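Local coordinates for SusD superfamily protein (Bacteroides thetaiotaomicron VPI-5482, PDB 3HDX) that probably binds polysaccharide at the bacterial outer membrane for carbohydrate uptake, at residues A[202-207]-A[367-372]; A[312-317]-A[321-326]; A[462-465]-A[470-473]. One frame throughout, in Å; residues are numbered along the deposited sequence.

In the fold
The chain is about half helical, in keeping with the TPR-like family of SusD proteins. Contact 1 lies deepest, its centre about 12 Å from the chain's centre, and packs helix 196-209 against helix 363-376 across 160 residues of sequence. Contact 2, a folded loop leading into strand 325-326, falls within that interval, its centre about 29 Å from that of contact 1. Contact 3 follows both near the C-terminus, on helix 462-467; the centres of contacts 2 and 3 are about 46 Å apart, on opposite sides of the chain's centre. No two contacts touch: contact 1 joins distant parts of the sequence in the helical core, while contacts 2 and 3 are local closures at the periphery.

Contact 1: residues A[202-207]-A[367-372]; sequences VLAHIC and TLLRAE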
ATOM      1  N   VAL A 202      -8.731  -3.920  -0.048  1.00 11.09           N
ATOM      2  CA  VAL A 202      -8.988  -2.490   0.095  1.00 10.44           C
ATOM      3  C   VAL A 202     -10.138  -2.319   1.088  1.00 11.31           C
ATOM      4  O   VAL A 202     -10.079  -1.429   1.939  1.00 11.33           O
ATOM      5  CB  VAL A 202      -9.201  -1.771  -1.274  1.00 10.50           C
ATOM      6  CG1 VAL A 202      -9.399  -0.264  -1.049  1.00 11.42           C
ATOM      7  CG2 VAL A 202      -8.030  -2.035  -2.209  1.00 12.45           C
ATOM      8  N   LEU A 203     -11.222  -3.097   0.926  1.00 10.43           N
ATOM      9  CA  LEU A 203     -12.352  -3.051   1.892  1.00 10.67           C
ATOM     10  C   LEU A 203     -11.881  -3.279   3.316  1.00  9.66           C
ATOM     11  O   LEU A 203     -12.234  -2.524   4.216  1.00 11.52           O
ATOM     12  CB  LEU A 203     -13.462  -4.062   1.544  1.00 11.97           C
ATOM     13  CG  LEU A 203     -14.375  -3.683   0.379  1.00 12.55           C
ATOM     14  CD1 LEU A 203     -15.245  -4.890   0.066  1.00 13.62           C
ATOM     15  CD2 LEU A 203     -15.257  -2.511   0.775  1.00 12.09           C
ATOM     16  N   ALA A 204     -11.076  -4.324   3.513  1.00 10.25           N
ATOM     17  CA  ALA A 204     -10.583  -4.632   4.856  1.00 10.24           C
ATOM     18  C   ALA A 204      -9.849  -3.435   5.477  1.00  9.85           C
ATOM     19  O   ALA A 204     -10.065  -3.093   6.628  1.00 10.73           O
ATOM     20  CB  ALA A 204      -9.659  -5.885   4.844  1.00 10.85           C
ATOM     21  N   HIS A 205      -8.968  -2.841   4.684  1.00  9.44           N
ATOM     22  CA  HIS A 205      -8.204  -1.684   5.143  1.00  9.31           C
ATOM     23  C   HIS A 205      -9.028  -0.413   5.326  1.00 10.50           C
ATOM     24  O   HIS A 205      -8.726   0.379   6.226  1.00 11.78           O
ATOM     25  CB  HIS A 205      -6.937  -1.494   4.313  1.00 10.58           C
ATOM     26  CG  HIS A 205      -5.815  -2.366   4.767  1.00 11.00           C
ATOM     27  ND1 HIS A 205      -5.215  -2.178   5.997  1.00 11.56           N
ATOM     28  CD2 HIS A 205      -5.161  -3.395   4.168  1.00 12.82           C
ATOM     29  CE1 HIS A 205      -4.251  -3.074   6.141  1.00 12.87           C
ATOM     30  NE2 HIS A 205      -4.207  -3.835   5.056  1.00 12.36           N
ATOM     31  N   ILE A 206      -9.993  -0.142   4.438  1.00 10.36           N
ATOM     32  CA  ILE A 206     -10.876   1.007   4.635  1.00 10.59           C
ATOM     33  C   ILE A 206     -11.578   0.824   5.985  1.00 10.68           C
ATOM     34  O   ILE A 206     -11.607   1.739   6.818  1.00 11.34           O
ATOM     35  CB  ILE A 206     -11.966   1.124   3.550  1.00 10.65           C
ATOM     36  CG1 ILE A 206     -11.346   1.525   2.203  1.00 12.14           C
ATOM     37  CG2 ILE A 206     -13.043   2.146   3.977  1.00 11.02           C
ATOM     38  CD1 ILE A 206     -12.259   1.295   0.948  1.00 11.56           C
ATOM     39  N   CYS A 207     -12.116  -0.375   6.199  1.00 10.84           N
ATOM     40  CA  CYS A 207     -12.837  -0.639   7.451  1.00 11.50           C
ATOM     41  C   CYS A 207     -11.947  -0.470   8.673  1.00 10.34           C
ATOM     42  O   CYS A 207     -12.348   0.149   9.654  1.00 11.40           O
ATOM     43  CB  CYS A 207     -13.527  -2.012   7.417  1.00 12.00           C
ATOM     44  SG  CYS A 207     -14.835  -2.120   6.166  1.00 14.27           S
ATOM     45  N   THR A 367      -3.201 -11.103   7.516  1.00 11.20           N
ATOM     46  CA  THR A 367      -3.200 -11.957   8.696  1.00 10.88           C
ATOM     47  C   THR A 367      -2.980 -11.156   9.958  1.00 10.97           C
ATOM     48  O   THR A 367      -3.718 -11.337  10.942  1.00 12.38           O
ATOM     49  CB  THR A 367      -2.189 -13.095   8.526  1.00 11.98           C
ATOM     50  OG1 THR A 367      -2.558 -13.837   7.350  1.00 13.18           O
ATOM     51  CG2 THR A 367      -2.102 -14.009   9.777  1.00 13.05           C
ATOM     52  N   LEU A 368      -2.055 -10.196   9.902  1.00 10.46           N
ATOM     53  CA  LEU A 368      -1.813  -9.322  11.077  1.00 11.69           C
ATOM     54  C   LEU A 368      -2.989  -8.369  11.260  1.00 11.13           C
ATOM     55  O   LEU A 368      -3.353  -8.057  12.388  1.00 11.05           O
ATOM     56  CB  LEU A 368      -0.457  -8.572  10.998  1.00 10.87           C
ATOM     57  CG  LEU A 368       0.770  -9.477  11.088  1.00 11.67           C
ATOM     58  CD1 LEU A 368       2.072  -8.734  10.647  1.00 12.70           C
ATOM     59  CD2 LEU A 368       0.908 -10.107  12.510  1.00 13.39           C
ATOM     60  N   LEU A 369      -3.621  -7.939  10.162  1.00 11.45           N
ATOM     61  CA  LEU A 369      -4.816  -7.062  10.236  1.00 10.81           C
ATOM     62  C   LEU A 369      -5.926  -7.804  10.947  1.00 11.50           C
ATOM     63  O   LEU A 369      -6.664  -7.222  11.749  1.00 11.62           O
ATOM     64  CB  LEU A 369      -5.223  -6.587   8.820  1.00 10.69           C
ATOM     65  CG  LEU A 369      -6.319  -5.515   8.848  1.00 10.26           C
ATOM     66  CD1 LEU A 369      -5.803  -4.178   9.468  1.00 13.40           C
ATOM     67  CD2 LEU A 369      -6.885  -5.319   7.407  1.00 11.10           C
ATOM     68  N   ARG A 370      -6.101  -9.068  10.586  1.00 12.10           N
ATOM     69  CA  ARG A 370      -7.097  -9.903  11.247  1.00 11.89           C
ATOM     70  C   ARG A 370      -6.841  -9.981  12.766  1.00 11.32           C
ATOM     71  O   ARG A 370      -7.790  -9.910  13.540  1.00 11.75           O
ATOM     72  CB  ARG A 370      -7.169 -11.299  10.618  1.00 12.56           C
ATOM     73  CG  ARG A 370      -8.374 -12.055  11.091  1.00 14.25           C
ATOM     74  CD  ARG A 370      -8.418 -13.396  10.471  1.00 15.09           C
ATOM     75  NE  ARG A 370      -9.645 -14.095  10.779  1.00 14.55           N
ATOM     76  CZ  ARG A 370      -9.937 -15.279  10.250  1.00 15.24           C
ATOM     77  NH1 ARG A 370      -9.116 -15.868   9.354  1.00 15.73           N
ATOM     78  NH2 ARG A 370     -11.098 -15.838  10.572  1.00 15.62           N
ATOM     79  N   ALA A 371      -5.582 -10.183  13.155  1.00 11.17           N
ATOM     80  CA  ALA A 371      -5.200 -10.177  14.586  1.00 11.42           C
ATOM     81  C   ALA A 371      -5.575  -8.855  15.270  1.00 12.10           C
ATOM     82  O   ALA A 371      -6.189  -8.843  16.334  1.00 11.55           O
ATOM     83  CB  ALA A 371      -3.723 -10.529  14.759  1.00 12.22           C
ATOM     84  N   GLU A 372      -5.225  -7.742  14.641  1.00 11.17           N
ATOM     85  CA  GLU A 372      -5.582  -6.421  15.131  1.00 11.43           C
ATOM     86  C   GLU A 372      -7.104  -6.309  15.327  1.00 12.38           C
ATOM     87  O   GLU A 372      -7.557  -5.867  16.393  1.00 12.62           O
ATOM     88  CB  GLU A 372      -5.066  -5.381  14.129  1.00 10.85           C
ATOM     89  CG  GLU A 372      -5.514  -3.930  14.271  1.00 11.99           C
ATOM     90  CD  GLU A 372      -5.017  -3.051  13.124  1.00 11.93           C
ATOM     91  OE1 GLU A 372      -4.016  -3.414  12.432  1.00 11.98           O
ATOM     92  OE2 GLU A 372      -5.628  -1.982  12.937  1.00 12.53           O
TER
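In the helical, TPR-like core of the SusD fold, helix 196-209 packs against helix 363-376 through Ala-204 and His-205 on one side and Leu-369 on the other. The backbones stay well apart, with His-205 CA and Leu-369 CA 8.1 Å from each other, and the leucine side chain spans much of the gap. Its CB points toward the other helix, and chi1 of -171° sets CG trans to the backbone nitrogen, which extends the chain to the ring. Leu-369 CD2 sits over the middle of the imidazole face, 3.8 Å from the centroid of the His-205 ring and 13° off its normal, a clear CH-pi contact. The other methyl reaches the rim of the same ring, Leu-369 CD1 lying 3.8 Å from His-205 CE1. Leu-369 CD2 also packs beside the small side chain of the preceding residue, 3.8 Å from Ala-204 CB. The imidazole is tethered as well: its NE2 is hydrogen-bonded to Asp-365, one turn before Leu-369 on the same helix, so polar and apolar contacts together fix the ring's rotation. Trp-429 stacks with the ring, Phe-123 of helix 104-129 touches His-205, and Ser-220 of helix 213-226 packs on Leu-369.

Contact 2: residues A[312-317]-A[321-326]; sequences FGIIDT and SSYYVQ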
ATOM      1  N   PHE A 312      16.324 -10.085  10.750  1.00 13.06           N
ATOM      2  CA  PHE A 312      17.523  -9.437  11.263  1.00 14.10           C
ATOM      3  C   PHE A 312      18.222 -10.366  12.240  1.00 14.29           C
ATOM      4  O   PHE A 312      18.180 -10.212  13.438  1.00 16.69           O
ATOM      5  CB  PHE A 312      17.219  -8.074  11.891  1.00 15.05           C
ATOM      6  CG  PHE A 312      18.436  -7.347  12.302  1.00 15.71           C
ATOM      7  CD1 PHE A 312      19.400  -7.023  11.348  1.00 17.26           C
ATOM      8  CD2 PHE A 312      18.665  -7.038  13.642  1.00 16.44           C
ATOM      9  CE1 PHE A 312      20.548  -6.378  11.746  1.00 18.06           C
ATOM     10  CE2 PHE A 312      19.815  -6.404  14.044  1.00 16.80           C
ATOM     11  CZ  PHE A 312      20.767  -6.078  13.093  1.00 18.84           C
ATOM     12  N   GLY A 313      18.865 -11.358  11.670  1.00 14.24           N
ATOM     13  CA  GLY A 313      19.507 -12.389  12.454  1.00 16.02           C
ATOM     14  C   GLY A 313      20.528 -13.110  11.615  1.00 14.59           C
ATOM     15  O   GLY A 313      21.616 -12.569  11.369  1.00 14.97           O
ATOM     16  N   ILE A 314      20.152 -14.280  11.108  1.00 14.51           N
ATOM     17  CA  ILE A 314      21.051 -15.088  10.298  1.00 15.16           C
ATOM     18  C   ILE A 314      21.570 -14.303   9.062  1.00 15.10           C
ATOM     19  O   ILE A 314      20.855 -13.487   8.450  1.00 14.61           O
ATOM     20  CB  ILE A 314      20.326 -16.397   9.841  1.00 16.64           C
ATOM     21  CG1 ILE A 314      21.285 -17.463   9.321  1.00 18.76           C
ATOM     22  CG2 ILE A 314      19.228 -16.105   8.810  1.00 16.59           C
ATOM     23  CD1 ILE A 314      22.135 -18.079  10.438  1.00 20.39           C
ATOM     24  N   ILE A 315      22.818 -14.573   8.713  1.00 13.88           N
ATOM     25  CA  ILE A 315      23.477 -14.037   7.543  1.00 14.64           C
ATOM     26  C   ILE A 315      22.702 -14.410   6.274  1.00 15.06           C
ATOM     27  O   ILE A 315      22.049 -15.468   6.220  1.00 16.92           O
ATOM     28  CB  ILE A 315      24.942 -14.590   7.479  1.00 15.58           C
ATOM     29  CG1 ILE A 315      25.804 -13.816   6.490  1.00 17.16           C
ATOM     30  CG2 ILE A 315      24.968 -16.115   7.180  1.00 16.19           C
ATOM     31  CD1 ILE A 315      27.300 -14.289   6.603  1.00 17.48           C
ATOM     32  N   ASP A 316      22.745 -13.526   5.273  1.00 16.87           N
ATOM     33  CA  ASP A 316      22.227 -13.813   3.947  1.00 18.50           C
ATOM     34  C   ASP A 316      23.446 -13.895   2.995  1.00 21.99           C
ATOM     35  O   ASP A 316      23.741 -12.966   2.231  1.00 22.28           O
ATOM     36  CB  ASP A 316      21.241 -12.723   3.509  1.00 18.63           C
ATOM     37  CG  ASP A 316      20.710 -12.931   2.114  1.00 18.93           C
ATOM     38  OD1 ASP A 316      20.773 -14.080   1.589  1.00 18.39           O
ATOM     39  OD2 ASP A 316      20.160 -11.945   1.575  1.00 21.78           O
ATOM     40  N   THR A 317      24.178 -14.995   3.116  1.00 24.87           N
ATOM     41  CA  THR A 317      25.367 -15.298   2.293  1.00 27.85           C
ATOM     42  C   THR A 317      26.600 -14.413   2.544  1.00 28.14           C
ATOM     43  O   THR A 317      27.643 -14.903   3.020  1.00 30.21           O
ATOM     44  CB  THR A 317      25.009 -15.330   0.771  1.00 30.19           C
ATOM     45  OG1 THR A 317      23.981 -16.307   0.578  1.00 32.53           O
ATOM     46  CG2 THR A 317      26.244 -15.700  -0.112  1.00 31.38           C
ATOM     47  N   SER A 321      25.992  -9.210   6.551  1.00 17.42           N
ATOM     48  CA  SER A 321      24.612  -9.122   6.100  1.00 15.73           C
ATOM     49  C   SER A 321      23.645  -9.861   7.054  1.00 15.12           C
ATOM     50  O   SER A 321      24.010 -10.621   7.954  1.00 16.67           O
ATOM     51  CB  SER A 321      24.430  -9.720   4.692  1.00 17.18           C
ATOM     52  OG  SER A 321      24.531 -11.138   4.704  1.00 17.41           O
ATOM     53  N   SER A 322      22.385  -9.567   6.788  1.00 15.63           N
ATOM     54  CA  SER A 322      21.208 -10.187   7.344  1.00 14.72           C
ATOM     55  C   SER A 322      20.197 -10.081   6.200  1.00 14.82           C
ATOM     56  O   SER A 322      20.472  -9.425   5.166  1.00 14.68           O
ATOM     57  CB  SER A 322      20.725  -9.399   8.550  1.00 14.67           C
ATOM     58  OG  SER A 322      20.431  -8.051   8.179  1.00 15.70           O
ATOM     59  N   TYR A 323      19.010 -10.659   6.369  1.00 13.97           N
ATOM     60  CA  TYR A 323      18.021 -10.600   5.274  1.00 13.61           C
ATOM     61  C   TYR A 323      17.468  -9.195   4.982  1.00 12.61           C
ATOM     62  O   TYR A 323      17.154  -8.900   3.834  1.00 14.50           O
ATOM     63  CB  TYR A 323      16.894 -11.603   5.460  1.00 13.99           C
ATOM     64  CG  TYR A 323      17.289 -12.986   5.003  1.00 15.45           C
ATOM     65  CD1 TYR A 323      17.340 -13.290   3.644  1.00 15.33           C
ATOM     66  CD2 TYR A 323      17.558 -14.009   5.906  1.00 16.64           C
ATOM     67  CE1 TYR A 323      17.696 -14.580   3.181  1.00 17.17           C
ATOM     68  CE2 TYR A 323      17.914 -15.300   5.452  1.00 18.20           C
ATOM     69  CZ  TYR A 323      17.962 -15.573   4.100  1.00 18.22           C
ATOM     70  OH  TYR A 323      18.316 -16.846   3.669  1.00 20.85           O
ATOM     71  N   TYR A 324      17.411  -8.335   5.989  1.00 12.40           N
ATOM     72  CA  TYR A 324      16.965  -6.946   5.787  1.00 12.00           C
ATOM     73  C   TYR A 324      18.051  -5.916   5.585  1.00 12.65           C
ATOM     74  O   TYR A 324      17.774  -4.873   4.992  1.00 14.04           O
ATOM     75  CB  TYR A 324      16.132  -6.488   6.978  1.00 12.00           C
ATOM     76  CG  TYR A 324      14.637  -6.787   6.938  1.00 12.34           C
ATOM     77  CD1 TYR A 324      14.073  -7.763   6.107  1.00 13.05           C
ATOM     78  CD2 TYR A 324      13.792  -6.076   7.792  1.00 12.36           C
ATOM     79  CE1 TYR A 324      12.708  -7.993   6.102  1.00 11.60           C
ATOM     80  CE2 TYR A 324      12.446  -6.306   7.807  1.00 11.84           C
ATOM     81  CZ  TYR A 324      11.898  -7.265   6.968  1.00 12.37           C
ATOM     82  OH  TYR A 324      10.558  -7.518   6.913  1.00 13.10           O
ATOM     83  N   VAL A 325      19.251  -6.168   6.122  1.00 13.19           N
ATOM     84  CA  VAL A 325      20.284  -5.147   6.198  1.00 13.89           C
ATOM     85  C   VAL A 325      21.672  -5.691   5.821  1.00 14.03           C
ATOM     86  O   VAL A 325      22.066  -6.775   6.237  1.00 15.78           O
ATOM     87  CB  VAL A 325      20.327  -4.581   7.649  1.00 13.87           C
ATOM     88  CG1 VAL A 325      21.369  -3.492   7.782  1.00 15.88           C
ATOM     89  CG2 VAL A 325      18.943  -4.052   8.073  1.00 15.82           C
ATOM     90  N   GLN A 326      22.420  -4.891   5.088  1.00 13.83           N
ATOM     91  CA  GLN A 326      23.802  -5.191   4.704  1.00 15.30           C
ATOM     92  C   GLN A 326      24.735  -4.117   5.254  1.00 16.52           C
ATOM     93  O   GLN A 326      24.300  -3.072   5.755  1.00 14.84           O
ATOM     94  CB  GLN A 326      23.930  -5.293   3.191  1.00 17.03           C
ATOM     95  CG  GLN A 326      23.388  -6.602   2.634  1.00 17.37           C
ATOM     96  CD  GLN A 326      23.516  -6.710   1.149  1.00 19.09           C
ATOM     97  OE1 GLN A 326      24.431  -6.129   0.537  1.00 22.76           O
ATOM     98  NE2 GLN A 326      22.667  -7.525   0.559  1.00 19.54           N
TER
HETATM   99  O   HOH W   1      18.617 -12.132   8.861  1.00 13.98           O
HETATM  100  O   HOH W   2      23.999 -11.863  10.303  1.00 16.49           O
HETATM  101  O   HOH W   3      21.014  -9.236   2.490  1.00 22.60           O
HETATM  102  O   HOH W   4      18.515 -10.086   1.890  1.00 36.44           O
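The backbones of 312-317 and 321-326 cross steeply, nearest where Ile-315 CA and Ser-322 CA lie 4.5 Å apart, and two CA-H...O contacts join them, Ser-322 CA to Ile-314 O and Ile-315 CA to Ser-321 O. They form an irregular loop that folds back on itself before strand 325-326. One direct hydrogen bond crosses it, from Asp-316 N to Ser-321 OG (3.0 Å, 145° at the hydrogen). With chi1 at 72°, this hydroxyl is tucked between its own nitrogen and carbonyl carbon, and it is also hydrogen-bonded to Ile-318 O, in the link between the segments. A water stitches the limbs further, donating to Ile-314 O at 2.6 Å and accepting from the amides of Gly-313 and Tyr-323; a second bridges Gly-313 O and Ser-321 O. Asp-316 stacks its carboxylate over the CD1-CE1 rim of the Tyr-323 ring, the planes 23° apart and Asp-316 OD1 3.5 Å from Tyr-323 CE1, while two further waters at its OD2 reach Ser-322 O, Tyr-323 O and Gln-326 NE2. Ile-314 runs alongside the tyrosine, its CG2 at the ring edge, 3.7 Å from Tyr-323 CE2. Phe-312, packed edge-to-face with Phe-301, turns its own edge to Ser-322 OG. Ser-322 OG donates in the carbonyl plane to a lone pair of Val-325 O (2.8 Å), which also accepts from Ser-322 N.

Contact 3: residues A[462-465]-A[470-473]; sequences EDII and QIEQ
Glu-462 and Gln-473 supply the polar link: Gln-473 NE2 donates to Glu-462 OE2 at 3.0 Å, with an N-H...O angle of 160°. The acceptor lies in the amide plane of the glutamine, whereas the donor arrives from above the carboxylate plane, 50° out of it. Bends at chi2 of both chains bring the carboxylate and amide together. The other end of the amide is used too, since Gln-473 OE1 is hydrogen-bonded to Val-460 N, just before the helix, and the two bonds hold the group's orientation. This pairing ties the first turn of the short C-terminal helix 462-467 to the chain 471-473, which runs back beside it, at the edge of the SusD fold. Van der Waals contacts centre on Ile-465. Ile-465 CG1 lies 3.6 Å from Ile-471 O, and Ile-465 CD1 meets the glutamine chain crosswise, 3.7 Å from Gln-473 NE2 and 3.8 Å from Gln-473 CB. Ile-471 has two conformers, so the apolar contacts of its CG2 with Ile-464 and Ile-465 are less certain. Outside the pair, Ile-464 rests on Asn-74 and Trp-75, Ile-471 touches Pro-133, and Glu-472 O is hydrogen-bonded to Arg-149 NH1.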
ATOM      1  N   GLU A 462      -0.821  24.597  -2.167  1.00 20.65           N
ATOM      2  CA  GLU A 462      -1.343  25.961  -2.378  1.00 23.57           C
ATOM      3  C   GLU A 462      -1.721  26.215  -3.845  1.00 21.67           C
ATOM      4  O   GLU A 462      -2.663  26.961  -4.110  1.00 21.33           O
ATOM      5  CB  GLU A 462      -0.409  27.008  -1.748  1.00 26.13           C
ATOM      6  CG  GLU A 462      -0.441  26.969  -0.130  1.00 30.48           C
ATOM      7  CD  GLU A 462      -1.792  27.380   0.568  1.00 32.68           C
ATOM      8  OE1 GLU A 462      -2.583  28.128  -0.072  1.00 36.27           O
ATOM      9  OE2 GLU A 462      -2.066  26.982   1.772  1.00 33.16           O
ATOM     10  N   ASP A 463      -1.079  25.507  -4.780  1.00 21.81           N
ATOM     11  CA  ASP A 463      -1.442  25.578  -6.215  1.00 23.89           C
ATOM     12  C   ASP A 463      -2.891  25.116  -6.440  1.00 23.49           C
ATOM     13  O   ASP A 463      -3.638  25.748  -7.201  1.00 24.83           O
ATOM     14  CB  ASP A 463      -0.503  24.734  -7.097  1.00 25.70           C
ATOM     15  CG  ASP A 463       0.952  25.265  -7.114  1.00 28.98           C
ATOM     16  OD1 ASP A 463       1.172  26.459  -6.795  1.00 30.43           O
ATOM     17  OD2 ASP A 463       1.863  24.465  -7.457  1.00 31.22           O
ATOM     18  N   ILE A 464      -3.290  24.068  -5.730  1.00 20.71           N
ATOM     19  CA  ILE A 464      -4.665  23.534  -5.813  1.00 19.85           C
ATOM     20  C   ILE A 464      -5.672  24.568  -5.278  1.00 20.42           C
ATOM     21  O   ILE A 464      -6.721  24.821  -5.911  1.00 23.46           O
ATOM     22  CB  ILE A 464      -4.788  22.153  -5.047  1.00 19.85           C
ATOM     23  CG1 ILE A 464      -3.953  21.023  -5.704  1.00 20.25           C
ATOM     24  CG2 ILE A 464      -6.244  21.736  -4.916  1.00 19.76           C
ATOM     25  CD1 ILE A 464      -4.395  20.560  -7.047  1.00 22.22           C
ATOM     26  N   ILE A 465      -5.366  25.178  -4.141  1.00 20.28           N
ATOM     27  CA  ILE A 465      -6.264  26.145  -3.493  1.00 21.80           C
ATOM     28  C   ILE A 465      -6.409  27.412  -4.333  1.00 24.18           C
ATOM     29  O   ILE A 465      -7.510  27.950  -4.454  1.00 26.02           O
ATOM     30  CB  ILE A 465      -5.784  26.486  -2.082  1.00 21.28           C
ATOM     31  CG1 ILE A 465      -5.977  25.237  -1.185  1.00 21.67           C
ATOM     32  CG2 ILE A 465      -6.548  27.680  -1.465  1.00 22.45           C
ATOM     33  CD1 ILE A 465      -5.306  25.338   0.084  1.00 22.80           C
ATOM     34  N   GLN A 470     -13.075  26.835  -3.752  1.00 19.62           N
ATOM     35  CA  GLN A 470     -13.885  26.152  -2.729  1.00 18.52           C
ATOM     36  C   GLN A 470     -13.066  25.170  -1.902  1.00 17.05           C
ATOM     37  O   GLN A 470     -13.596  24.665  -0.925  1.00 16.45           O
ATOM     38  CB  GLN A 470     -15.064  25.406  -3.356  1.00 19.51           C
ATOM     39  CG  GLN A 470     -16.078  26.342  -4.041  1.00 20.96           C
ATOM     40  CD  GLN A 470     -17.451  25.688  -4.085  1.00 22.60           C
ATOM     41  OE1 GLN A 470     -18.051  25.395  -3.038  1.00 24.44           O
ATOM     42  NE2 GLN A 470     -17.931  25.441  -5.262  1.00 22.63           N
ATOM     43  N   ILE A 471     -11.809  24.907  -2.298  1.00 16.40           N
ATOM     44  CA  ILE A 471     -10.926  23.963  -1.585  0.50 16.27           C
ATOM     45  C   ILE A 471     -10.250  24.691  -0.434  1.00 16.62           C
ATOM     46  O   ILE A 471      -9.532  25.658  -0.662  1.00 17.87           O
ATOM     47  CB  ILE A 471      -9.842  23.402  -2.514  0.50 15.81           C
ATOM     48  CG1 ILE A 471     -10.486  22.644  -3.676  0.50 16.18           C
ATOM     49  CG2 ILE A 471      -8.877  22.442  -1.765  0.50 15.35           C
ATOM     50  CD1 ILE A 471     -11.326  21.485  -3.209  0.50 14.45           C
ATOM     51  N   GLU A 472     -10.489  24.229   0.793  1.00 16.79           N
ATOM     52  CA  GLU A 472      -9.958  24.829   2.026  0.50 17.77           C
ATOM     53  C   GLU A 472      -8.743  24.050   2.522  1.00 17.04           C
ATOM     54  O   GLU A 472      -8.691  22.825   2.452  1.00 16.45           O
ATOM     55  CB  GLU A 472     -11.042  24.824   3.126  0.50 20.41           C
ATOM     56  CG  GLU A 472     -10.688  25.585   4.427  0.50 22.76           C
ATOM     57  CD  GLU A 472     -11.694  25.361   5.559  0.50 25.44           C
ATOM     58  OE1 GLU A 472     -12.544  24.433   5.467  0.50 27.70           O
ATOM     59  OE2 GLU A 472     -11.615  26.110   6.551  0.50 26.36           O
ATOM     60  N   GLN A 473      -7.766  24.766   3.050  1.00 16.72           N
ATOM     61  CA  GLN A 473      -6.601  24.123   3.601  1.00 15.53           C
ATOM     62  C   GLN A 473      -6.984  23.389   4.883  1.00 16.59           C
ATOM     63  O   GLN A 473      -7.944  23.754   5.581  1.00 17.08           O
ATOM     64  CB  GLN A 473      -5.539  25.191   3.919  1.00 14.81           C
ATOM     65  CG  GLN A 473      -4.213  24.687   4.474  1.00 15.39           C
ATOM     66  CD  GLN A 473      -3.569  23.684   3.566  1.00 15.76           C
ATOM     67  OE1 GLN A 473      -3.825  22.460   3.685  1.00 16.13           O
ATOM     68  NE2 GLN A 473      -2.833  24.186   2.569  1.00 16.83           N
TER